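Local coordinates for hydrolase, haloacid dehalogenase-like family (Streptococcus pneumoniae, PDB 2FI1), which is probably a hydrolase of the haloacid dehalogenase-like family that can bind a calcium ion, its substrate not being established, at residues T31-I37 / L63-K69; R100-V104 / L146-I152. All blocks are in the same frame, centred on the assembly; numbering follows the deposited sequence.

Interaction 1. Residues T31-I37 / L63-K69; sequences TLALYGI and LENFLEK
Within the all-helical part of this haloacid dehalogenase-like hydrolase, made of helices 20-34, 41-50, 52-59 and 66-77 and consistent with the cap of such enzymes, Y35 and L63 meet where one helix ends and another begins. Helix 20-34 stops in a Schellman motif with G36 at C-prime: I37 N and Y35 N reach L32 O from opposite faces of its plane, and G36 N bonds to A33 O. Y35 has CG anti to its own carbonyl carbon (chi1 -60°), which sends the ring across to the type II turn L63-F66. There Y35 OH donates to E64 O over 2.5 Å, a short bond that arrives 38° out of the carbonyl plane, above it. The ring rests on L63, whose CB lies 4.0 Å from the centroid of the Y35 ring in a CH-pi contact over one face. L63 CD1 is shared by Y35, L32 and I37; I37 CD1 meets it tip to tip at 3.7 Å. On a different flank, Y35 CE2 approaches F66 CD1 at 3.7 Å, the two rings inclined at 43°. F66 in turn receives T31 CG2 over one face, 3.5 Å from F66 CE1, while L32 CD2 comes obliquely to the same carbon. The aliphatic chain of K69 completes the surround, with K69 CD 3.4 Å from Y35 OH. T31 OG1 is held elsewhere, by A27 O and N73 ND2. F66 also packs edge-to-face with F28 of helix 20-34 and touches I56, so helices 20-34, 52-59 and 66-77 converge on this ring.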
ATOM      1  N   THR A  31      21.374  -1.459   7.058  1.00 14.13           N
ATOM      2  CA  THR A  31      21.891  -2.795   7.372  1.00 13.53           C
ATOM      3  C   THR A  31      23.144  -3.109   6.533  1.00 13.61           C
ATOM      4  O   THR A  31      24.131  -3.627   7.065  1.00 14.24           O
ATOM      5  CB  THR A  31      20.809  -3.881   7.195  1.00 13.50           C
ATOM      6  OG1 THR A  31      19.629  -3.516   7.924  1.00 12.86           O
ATOM      7  CG2 THR A  31      21.299  -5.234   7.703  1.00 13.66           C
ATOM      8  N   LEU A  32      23.130  -2.780   5.242  1.00 13.34           N
ATOM      9  CA  LEU A  32      24.331  -2.905   4.407  1.00 13.50           C
ATOM     10  C   LEU A  32      25.529  -2.162   5.004  1.00 14.43           C
ATOM     11  O   LEU A  32      26.658  -2.675   4.977  1.00 14.54           O
ATOM     12  CB  LEU A  32      24.079  -2.392   2.992  1.00 13.08           C
ATOM     13  CG  LEU A  32      23.216  -3.256   2.074  1.00 12.42           C
ATOM     14  CD1 LEU A  32      22.923  -2.463   0.812  1.00 11.86           C
ATOM     15  CD2 LEU A  32      23.896  -4.571   1.738  1.00 13.40           C
ATOM     16  N   ALA A  33      25.284  -0.981   5.559  1.00 15.22           N
ATOM     17  CA  ALA A  33      26.367  -0.158   6.107  1.00 16.33           C
ATOM     18  C   ALA A  33      27.053  -0.843   7.286  1.00 17.38           C
ATOM     19  O   ALA A  33      28.245  -0.624   7.514  1.00 17.53           O
ATOM     20  CB  ALA A  33      25.849   1.210   6.506  1.00 16.48           C
ATOM     21  N   LEU A  34      26.319  -1.675   8.022  1.00 18.21           N
ATOM     22  CA  LEU A  34      26.898  -2.451   9.132  1.00 19.22           C
ATOM     23  C   LEU A  34      28.001  -3.386   8.649  1.00 19.52           C
ATOM     24  O   LEU A  34      28.912  -3.726   9.415  1.00 20.47           O
ATOM     25  CB  LEU A  34      25.835  -3.289   9.844  1.00 19.44           C
ATOM     26  CG  LEU A  34      24.715  -2.557  10.568  1.00 21.00           C
ATOM     27  CD1 LEU A  34      23.647  -3.550  10.992  1.00 21.86           C
ATOM     28  CD2 LEU A  34      25.261  -1.790  11.767  1.00 21.62           C
ATOM     29  N   TYR A  35      27.913  -3.811   7.393  1.00 19.69           N
ATOM     30  CA  TYR A  35      28.914  -4.684   6.783  1.00 19.86           C
ATOM     31  C   TYR A  35      29.939  -3.905   5.946  1.00 20.00           C
ATOM     32  O   TYR A  35      30.744  -4.505   5.227  1.00 21.02           O
ATOM     33  CB  TYR A  35      28.228  -5.740   5.914  1.00 19.75           C
ATOM     34  CG  TYR A  35      27.274  -6.630   6.668  1.00 19.37           C
ATOM     35  CD1 TYR A  35      27.657  -7.899   7.100  1.00 19.14           C
ATOM     36  CD2 TYR A  35      25.980  -6.208   6.946  1.00 18.55           C
ATOM     37  CE1 TYR A  35      26.776  -8.717   7.794  1.00 19.33           C
ATOM     38  CE2 TYR A  35      25.091  -7.012   7.637  1.00 19.12           C
ATOM     39  CZ  TYR A  35      25.490  -8.270   8.057  1.00 19.56           C
ATOM     40  OH  TYR A  35      24.613  -9.072   8.738  1.00 19.84           O
ATOM     41  N   GLY A  36      29.916  -2.576   6.045  1.00 20.04           N
ATOM     42  CA  GLY A  36      30.837  -1.728   5.294  1.00 20.06           C
ATOM     43  C   GLY A  36      30.474  -1.543   3.832  1.00 20.15           C
ATOM     44  O   GLY A  36      31.320  -1.159   3.020  1.00 20.48           O
ATOM     45  N   ILE A  37      29.209  -1.792   3.492  1.00 19.53           N
ATOM     46  CA  ILE A  37      28.751  -1.720   2.113  1.00 19.07           C
ATOM     47  C   ILE A  37      27.824  -0.530   1.918  1.00 18.32           C
ATOM     48  O   ILE A  37      26.920  -0.303   2.718  1.00 18.04           O
ATOM     49  CB  ILE A  37      28.020  -3.009   1.714  1.00 19.11           C
ATOM     50  CG1 ILE A  37      28.999  -4.186   1.741  1.00 19.67           C
ATOM     51  CG2 ILE A  37      27.391  -2.870   0.325  1.00 19.24           C
ATOM     52  CD1 ILE A  37      28.351  -5.525   1.606  1.00 20.40           C
ATOM     53  N   LEU A  63      26.335 -12.104   3.267  1.00 23.02           N
ATOM     54  CA  LEU A  63      26.453 -11.343   4.497  1.00 22.71           C
ATOM     55  C   LEU A  63      25.764 -12.108   5.623  1.00 23.28           C
ATOM     56  O   LEU A  63      24.556 -12.374   5.564  1.00 23.12           O
ATOM     57  CB  LEU A  63      25.859  -9.942   4.328  1.00 22.32           C
ATOM     58  CG  LEU A  63      26.500  -9.065   3.246  1.00 20.81           C
ATOM     59  CD1 LEU A  63      25.908  -7.662   3.293  1.00 20.38           C
ATOM     60  CD2 LEU A  63      28.033  -9.010   3.394  1.00 21.30           C
ATOM     61  N   GLU A  64      26.540 -12.468   6.643  1.00 23.47           N
ATOM     62  CA  GLU A  64      26.056 -13.330   7.719  1.00 23.97           C
ATOM     63  C   GLU A  64      25.045 -12.599   8.601  1.00 22.97           C
ATOM     64  O   GLU A  64      25.312 -11.492   9.054  1.00 23.30           O
ATOM     65  CB  GLU A  64      27.235 -13.832   8.569  1.00 23.97           C
ATOM     66  CG  GLU A  64      26.843 -14.837   9.653  1.00 25.52           C
ATOM     67  CD  GLU A  64      28.040 -15.459  10.359  1.00 26.26           C
ATOM     68  OE1 GLU A  64      29.080 -14.776  10.503  1.00 29.91           O
ATOM     69  OE2 GLU A  64      27.934 -16.635  10.781  1.00 30.22           O
ATOM     70  N   ASN A  65      23.899 -13.240   8.845  1.00 22.55           N
ATOM     71  CA  ASN A  65      22.811 -12.684   9.672  1.00 21.84           C
ATOM     72  C   ASN A  65      22.137 -11.442   9.074  1.00 20.00           C
ATOM     73  O   ASN A  65      21.474 -10.699   9.799  1.00 19.70           O
ATOM     74  CB  ASN A  65      23.294 -12.341  11.092  1.00 22.56           C
ATOM     75  CG  ASN A  65      23.995 -13.502  11.779  1.00 24.19           C
ATOM     76  OD1 ASN A  65      23.560 -14.650  11.684  1.00 28.45           O
ATOM     77  ND2 ASN A  65      25.087 -13.203  12.485  1.00 27.69           N
ATOM     78  N   PHE A  66      22.302 -11.212   7.773  1.00 18.10           N
ATOM     79  CA  PHE A  66      21.816  -9.967   7.170  1.00 16.56           C
ATOM     80  C   PHE A  66      20.304  -9.844   7.285  1.00 15.95           C
ATOM     81  O   PHE A  66      19.800  -8.822   7.751  1.00 14.87           O
ATOM     82  CB  PHE A  66      22.223  -9.855   5.701  1.00 15.86           C
ATOM     83  CG  PHE A  66      21.703  -8.608   5.034  1.00 15.04           C
ATOM     84  CD1 PHE A  66      22.458  -7.447   5.030  1.00 14.88           C
ATOM     85  CD2 PHE A  66      20.440  -8.587   4.439  1.00 15.09           C
ATOM     86  CE1 PHE A  66      21.967  -6.282   4.427  1.00 15.00           C
ATOM     87  CE2 PHE A  66      19.951  -7.432   3.852  1.00 15.06           C
ATOM     88  CZ  PHE A  66      20.714  -6.282   3.847  1.00 15.04           C
ATOM     89  N   LEU A  67      19.584 -10.878   6.855  1.00 15.74           N
ATOM     90  CA  LEU A  67      18.114 -10.815   6.832  1.00 15.73           C
ATOM     91  C   LEU A  67      17.555 -10.506   8.210  1.00 15.85           C
ATOM     92  O   LEU A  67      16.686  -9.655   8.362  1.00 14.87           O
ATOM     93  CB  LEU A  67      17.498 -12.111   6.293  1.00 15.71           C
ATOM     94  CG  LEU A  67      15.954 -12.126   6.237  1.00 16.77           C
ATOM     95  CD1 LEU A  67      15.468 -12.802   4.998  1.00 19.66           C
ATOM     96  CD2 LEU A  67      15.324 -12.762   7.470  1.00 16.79           C
ATOM     97  N   GLU A  68      18.047 -11.211   9.219  1.00 16.52           N
ATOM     98  CA  GLU A  68      17.563 -11.020  10.571  1.00 17.24           C
ATOM     99  C   GLU A  68      17.748  -9.581  11.040  1.00 16.85           C
ATOM    100  O   GLU A  68      16.838  -8.983  11.613  1.00 17.14           O
ATOM    101  CB  GLU A  68      18.272 -11.977  11.524  1.00 18.26           C
ATOM    102  CG  GLU A  68      17.541 -12.137  12.819  1.00 20.19           C
ATOM    103  CD  GLU A  68      18.093 -13.253  13.689  1.00 22.88           C
ATOM    104  OE1 GLU A  68      18.994 -14.002  13.240  1.00 25.16           O
ATOM    105  OE2 GLU A  68      17.601 -13.379  14.827  1.00 25.91           O
ATOM    106  N   LYS A  69      18.934  -9.030  10.796  1.00 16.64           N
ATOM    107  CA  LYS A  69      19.239  -7.662  11.189  1.00 16.57           C
ATOM    108  C   LYS A  69      18.433  -6.666  10.363  1.00 15.18           C
ATOM    109  O   LYS A  69      17.943  -5.673  10.893  1.00 14.88           O
ATOM    110  CB  LYS A  69      20.732  -7.385  11.034  1.00 17.16           C
ATOM    111  CG  LYS A  69      21.622  -8.201  11.965  1.00 20.39           C
ATOM    112  CD  LYS A  69      23.082  -7.990  11.618  1.00 23.21           C
ATOM    113  CE  LYS A  69      23.994  -8.886  12.441  1.00 25.29           C
ATOM    114  NZ  LYS A  69      24.092  -8.435  13.855  1.00 27.46           N
TER

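Interaction 2. Residues R100-V104 / L146-I152; sequences RHFLV and LREKYQI
R100 and F102, two residues apart on strand 100-104, both carry CG anti to their carbonyl carbon (chi1 -62° in R100), and both side chains reach the C-terminal end of helix 141-149 at Y150. A further bend at chi3 of R100 presents the edge of its guanidinium to the backbone: R100 NH2 donates to Y150 O over 2.8 Å, nearly straight at 164° and close to the guanidinium plane. Water 1 spans the same two groups, accepting from R100 NH1 and donating to Y150 O, so this carbonyl is gripped twice. R100 NE forms a salt bridge with D8, which helps to fix the guanidinium's rotation. F102 CZ lies over one face of the guanidinium, toward its rim, and F102 CE1 sits over one face of the Y150 ring, 3.4 Å from Y150 CD2; the ring planes are inclined at 49°, and K149 CG lies over the opposite face of the tyrosine, toward the rim. Such an interface, in which a helix packs against one side of a parallel sheet, belongs to the Rossmann-like core of haloacid dehalogenase-like enzymes. Further along the strand, L146 points back alongside F102 and V104, the side chains running antiparallel: L146 CD1 lies 3.9 Å from F102 CB and 3.7 Å from V104 CG2. The helix ends in a Schellman motif with Q151 at C-prime, where I152 N bonds to R147 O. This turn leads the chain to I152, whose CD1 comes within 4.2 Å of F102 CE2. Strand 124-128 supplies E126, the acceptor for Y150 OH, and T125, against which both F102 and Y150 rest.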
ATOM      1  N   ARG A 100     -16.524   8.366   0.059  1.00  9.32           N
ATOM      2  CA  ARG A 100     -16.197   7.393   1.097  1.00  8.52           C
ATOM      3  C   ARG A 100     -14.964   6.618   0.674  1.00  7.82           C
ATOM      4  O   ARG A 100     -14.756   6.363  -0.516  1.00  7.86           O
ATOM      5  CB  ARG A 100     -17.328   6.388   1.342  1.00  8.50           C
ATOM      6  CG  ARG A 100     -18.626   7.017   1.822  1.00  8.95           C
ATOM      7  CD  ARG A 100     -19.673   5.979   2.118  1.00  9.42           C
ATOM      8  NE  ARG A 100     -20.076   5.253   0.920  1.00 10.14           N
ATOM      9  CZ  ARG A 100     -21.028   4.321   0.894  1.00  9.37           C
ATOM     10  NH1 ARG A 100     -21.685   3.996   1.995  1.00 10.25           N
ATOM     11  NH2 ARG A 100     -21.320   3.716  -0.243  1.00 10.50           N
ATOM     12  N   HIS A 101     -14.175   6.230   1.676  1.00  7.64           N
ATOM     13  CA  HIS A 101     -12.956   5.475   1.498  1.00  7.35           C
ATOM     14  C   HIS A 101     -13.089   4.134   2.183  1.00  6.90           C
ATOM     15  O   HIS A 101     -13.580   4.043   3.299  1.00  7.04           O
ATOM     16  CB  HIS A 101     -11.769   6.197   2.127  1.00  7.24           C
ATOM     17  CG  HIS A 101     -11.538   7.575   1.605  1.00  7.10           C
ATOM     18  ND1 HIS A 101     -11.032   7.822   0.347  1.00  7.28           N
ATOM     19  CD2 HIS A 101     -11.735   8.784   2.183  1.00  7.76           C
ATOM     20  CE1 HIS A 101     -10.934   9.129   0.169  1.00  7.07           C
ATOM     21  NE2 HIS A 101     -11.350   9.732   1.267  1.00  7.39           N
ATOM     22  N   PHE A 102     -12.602   3.104   1.505  1.00  6.97           N
ATOM     23  CA  PHE A 102     -12.520   1.751   2.038  1.00  7.05           C
ATOM     24  C   PHE A 102     -11.112   1.257   1.807  1.00  7.44           C
ATOM     25  O   PHE A 102     -10.404   1.758   0.935  1.00  7.60           O
ATOM     26  CB  PHE A 102     -13.526   0.826   1.350  1.00  7.45           C
ATOM     27  CG  PHE A 102     -14.931   1.320   1.447  1.00  7.24           C
ATOM     28  CD1 PHE A 102     -15.735   0.960   2.509  1.00  7.56           C
ATOM     29  CD2 PHE A 102     -15.438   2.188   0.495  1.00  8.05           C
ATOM     30  CE1 PHE A 102     -17.030   1.441   2.596  1.00  8.69           C
ATOM     31  CE2 PHE A 102     -16.722   2.667   0.593  1.00  8.81           C
ATOM     32  CZ  PHE A 102     -17.511   2.299   1.634  1.00  8.28           C
ATOM     33  N   LEU A 103     -10.692   0.264   2.582  1.00  7.69           N
ATOM     34  CA  LEU A 103      -9.363  -0.319   2.404  1.00  8.22           C
ATOM     35  C   LEU A 103      -9.485  -1.825   2.405  1.00  7.52           C
ATOM     36  O   LEU A 103     -10.180  -2.375   3.260  1.00  8.12           O
ATOM     37  CB  LEU A 103      -8.418   0.127   3.519  1.00  8.63           C
ATOM     38  CG  LEU A 103      -6.925  -0.203   3.438  1.00 10.44           C
ATOM     39  CD1 LEU A 103      -6.255   0.547   2.350  1.00 14.27           C
ATOM     40  CD2 LEU A 103      -6.275   0.156   4.761  1.00 11.85           C
ATOM     41  N   VAL A 104      -8.841  -2.482   1.438  1.00  7.63           N
ATOM     42  CA  VAL A 104      -8.760  -3.945   1.421  1.00  8.09           C
ATOM     43  C   VAL A 104      -7.299  -4.346   1.488  1.00  8.20           C
ATOM     44  O   VAL A 104      -6.491  -3.921   0.657  1.00  8.33           O
ATOM     45  CB  VAL A 104      -9.425  -4.547   0.177  1.00  8.31           C
ATOM     46  CG1 VAL A 104      -9.191  -6.060   0.112  1.00  9.28           C
ATOM     47  CG2 VAL A 104     -10.908  -4.262   0.189  1.00  9.08           C
ATOM     48  N   LEU A 146     -17.943  -5.452  -0.077  1.00 10.54           N
ATOM     49  CA  LEU A 146     -18.067  -4.012   0.133  1.00 10.05           C
ATOM     50  C   LEU A 146     -19.144  -3.402  -0.757  1.00 10.88           C
ATOM     51  O   LEU A 146     -19.918  -2.552  -0.315  1.00 10.27           O
ATOM     52  CB  LEU A 146     -16.732  -3.305  -0.109  1.00  9.75           C
ATOM     53  CG  LEU A 146     -15.638  -3.539   0.937  1.00  9.95           C
ATOM     54  CD1 LEU A 146     -14.343  -2.882   0.472  1.00  9.98           C
ATOM     55  CD2 LEU A 146     -16.059  -3.044   2.314  1.00 10.25           C
ATOM     56  N   ARG A 147     -19.173  -3.829  -2.009  1.00 11.59           N
ATOM     57  CA  ARG A 147     -20.170  -3.327  -2.957  1.00 13.38           C
ATOM     58  C   ARG A 147     -21.590  -3.602  -2.470  1.00 13.77           C
ATOM     59  O   ARG A 147     -22.463  -2.728  -2.562  1.00 14.04           O
ATOM     60  CB  ARG A 147     -19.949  -3.942  -4.336  1.00 14.22           C
ATOM     61  CG  ARG A 147     -20.953  -3.505  -5.382  1.00 17.91           C
ATOM     62  CD  ARG A 147     -21.019  -4.514  -6.495  1.00 24.12           C
ATOM     63  NE  ARG A 147     -20.340  -4.012  -7.675  1.00 28.36           N
ATOM     64  CZ  ARG A 147     -20.934  -3.358  -8.670  1.00 29.98           C
ATOM     65  NH1 ARG A 147     -22.242  -3.094  -8.656  1.00 32.91           N
ATOM     66  NH2 ARG A 147     -20.202  -2.949  -9.693  1.00 30.05           N
ATOM     67  N   GLU A 148     -21.826  -4.806  -1.955  1.00 14.35           N
ATOM     68  CA  GLU A 148     -23.142  -5.180  -1.431  1.00 15.44           C
ATOM     69  C   GLU A 148     -23.455  -4.458  -0.123  1.00 14.18           C
ATOM     70  O   GLU A 148     -24.518  -3.852   0.044  1.00 14.39           O
ATOM     71  CB  GLU A 148     -23.216  -6.704  -1.238  1.00 15.64           C
ATOM     72  CG  GLU A 148     -24.553  -7.223  -0.689  1.00 18.86           C
ATOM     73  CD  GLU A 148     -24.582  -8.736  -0.497  1.00 20.26           C
ATOM     74  OE1 GLU A 148     -24.018  -9.470  -1.341  1.00 27.63           O
ATOM     75  OE2 GLU A 148     -25.187  -9.193   0.501  1.00 27.41           O
ATOM     76  N   LYS A 149     -22.519  -4.494   0.815  1.00 12.92           N
ATOM     77  CA  LYS A 149     -22.769  -3.946   2.142  1.00 12.39           C
ATOM     78  C   LYS A 149     -22.984  -2.441   2.096  1.00 12.21           C
ATOM     79  O   LYS A 149     -23.849  -1.910   2.811  1.00 13.12           O
ATOM     80  CB  LYS A 149     -21.606  -4.280   3.084  1.00 12.53           C
ATOM     81  CG  LYS A 149     -21.762  -3.725   4.491  1.00 12.09           C
ATOM     82  CD  LYS A 149     -20.710  -4.282   5.442  1.00 12.11           C
ATOM     83  CE  LYS A 149     -20.873  -3.699   6.829  1.00 12.25           C
ATOM     84  NZ  LYS A 149     -19.804  -4.198   7.753  1.00 12.73           N
ATOM     85  N   TYR A 150     -22.186  -1.763   1.268  1.00 11.74           N
ATOM     86  CA  TYR A 150     -22.204  -0.304   1.185  1.00 11.27           C
ATOM     87  C   TYR A 150     -22.926   0.193  -0.064  1.00 11.47           C
ATOM     88  O   TYR A 150     -22.956   1.392  -0.342  1.00 11.75           O
ATOM     89  CB  TYR A 150     -20.772   0.254   1.310  1.00 10.97           C
ATOM     90  CG  TYR A 150     -20.234   0.006   2.700  1.00 10.51           C
ATOM     91  CD1 TYR A 150     -20.648   0.781   3.765  1.00 10.69           C
ATOM     92  CD2 TYR A 150     -19.351  -1.047   2.960  1.00 10.53           C
ATOM     93  CE1 TYR A 150     -20.195   0.536   5.050  1.00 11.11           C
ATOM     94  CE2 TYR A 150     -18.891  -1.293   4.240  1.00 10.20           C
ATOM     95  CZ  TYR A 150     -19.318  -0.504   5.282  1.00 10.11           C
ATOM     96  OH  TYR A 150     -18.902  -0.714   6.578  1.00 11.12           O
ATOM     97  N   GLN A 151     -23.545  -0.731  -0.790  1.00 11.61           N
ATOM     98  CA  GLN A 151     -24.407  -0.386  -1.923  1.00 11.79           C
ATOM     99  C   GLN A 151     -23.700   0.603  -2.847  1.00 11.65           C
ATOM    100  O   GLN A 151     -24.171   1.702  -3.145  1.00 11.66           O
ATOM    101  CB  GLN A 151     -25.759   0.100  -1.403  1.00 12.34           C
ATOM    102  CG  GLN A 151     -26.537  -1.057  -0.801  1.00 13.32           C
ATOM    103  CD  GLN A 151     -27.801  -0.630  -0.112  1.00 14.91           C
ATOM    104  OE1 GLN A 151     -27.763  -0.022   0.957  1.00 16.74           O
ATOM    105  NE2 GLN A 151     -28.943  -0.972  -0.710  1.00 16.21           N
ATOM    106  N   ILE A 152     -22.534   0.164  -3.311  1.00 10.97           N
ATOM    107  CA  ILE A 152     -21.645   0.978  -4.116  1.00 10.70           C
ATOM    108  C   ILE A 152     -22.086   0.962  -5.580  1.00 11.14           C
ATOM    109  O   ILE A 152     -22.019  -0.079  -6.243  1.00 12.36           O
ATOM    110  CB  ILE A 152     -20.173   0.462  -3.997  1.00 10.22           C
ATOM    111  CG1 ILE A 152     -19.700   0.531  -2.542  1.00  9.61           C
ATOM    112  CG2 ILE A 152     -19.254   1.256  -4.908  1.00 10.56           C
ATOM    113  CD1 ILE A 152     -18.288   0.002  -2.312  1.00 10.48           C
TER
HETATM  114  O   HOH W   1     -24.403   2.882   1.966  1.00 14.74           O

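From the N terminus the chain passes through strand 8-11 and enters the helical part, where interaction 1 closes a loop of 25 residues, 18 of them helical, joining the end of helix 20-34 to the start of helix 66-77. The chain then returns to the sheet along strand 100-104, and interaction 2 closes a second loop, of 41 residues, after the chain has passed through helix 110-117, strand 124-128 and most of helix 141-149. The two loops follow in series, neither nesting nor crossing. Their centres lie 43 Å apart on opposite sides of the chain's centre: interaction 1 ties helices to one another, whereas interaction 2 fastens a helix end onto the parallel sheet.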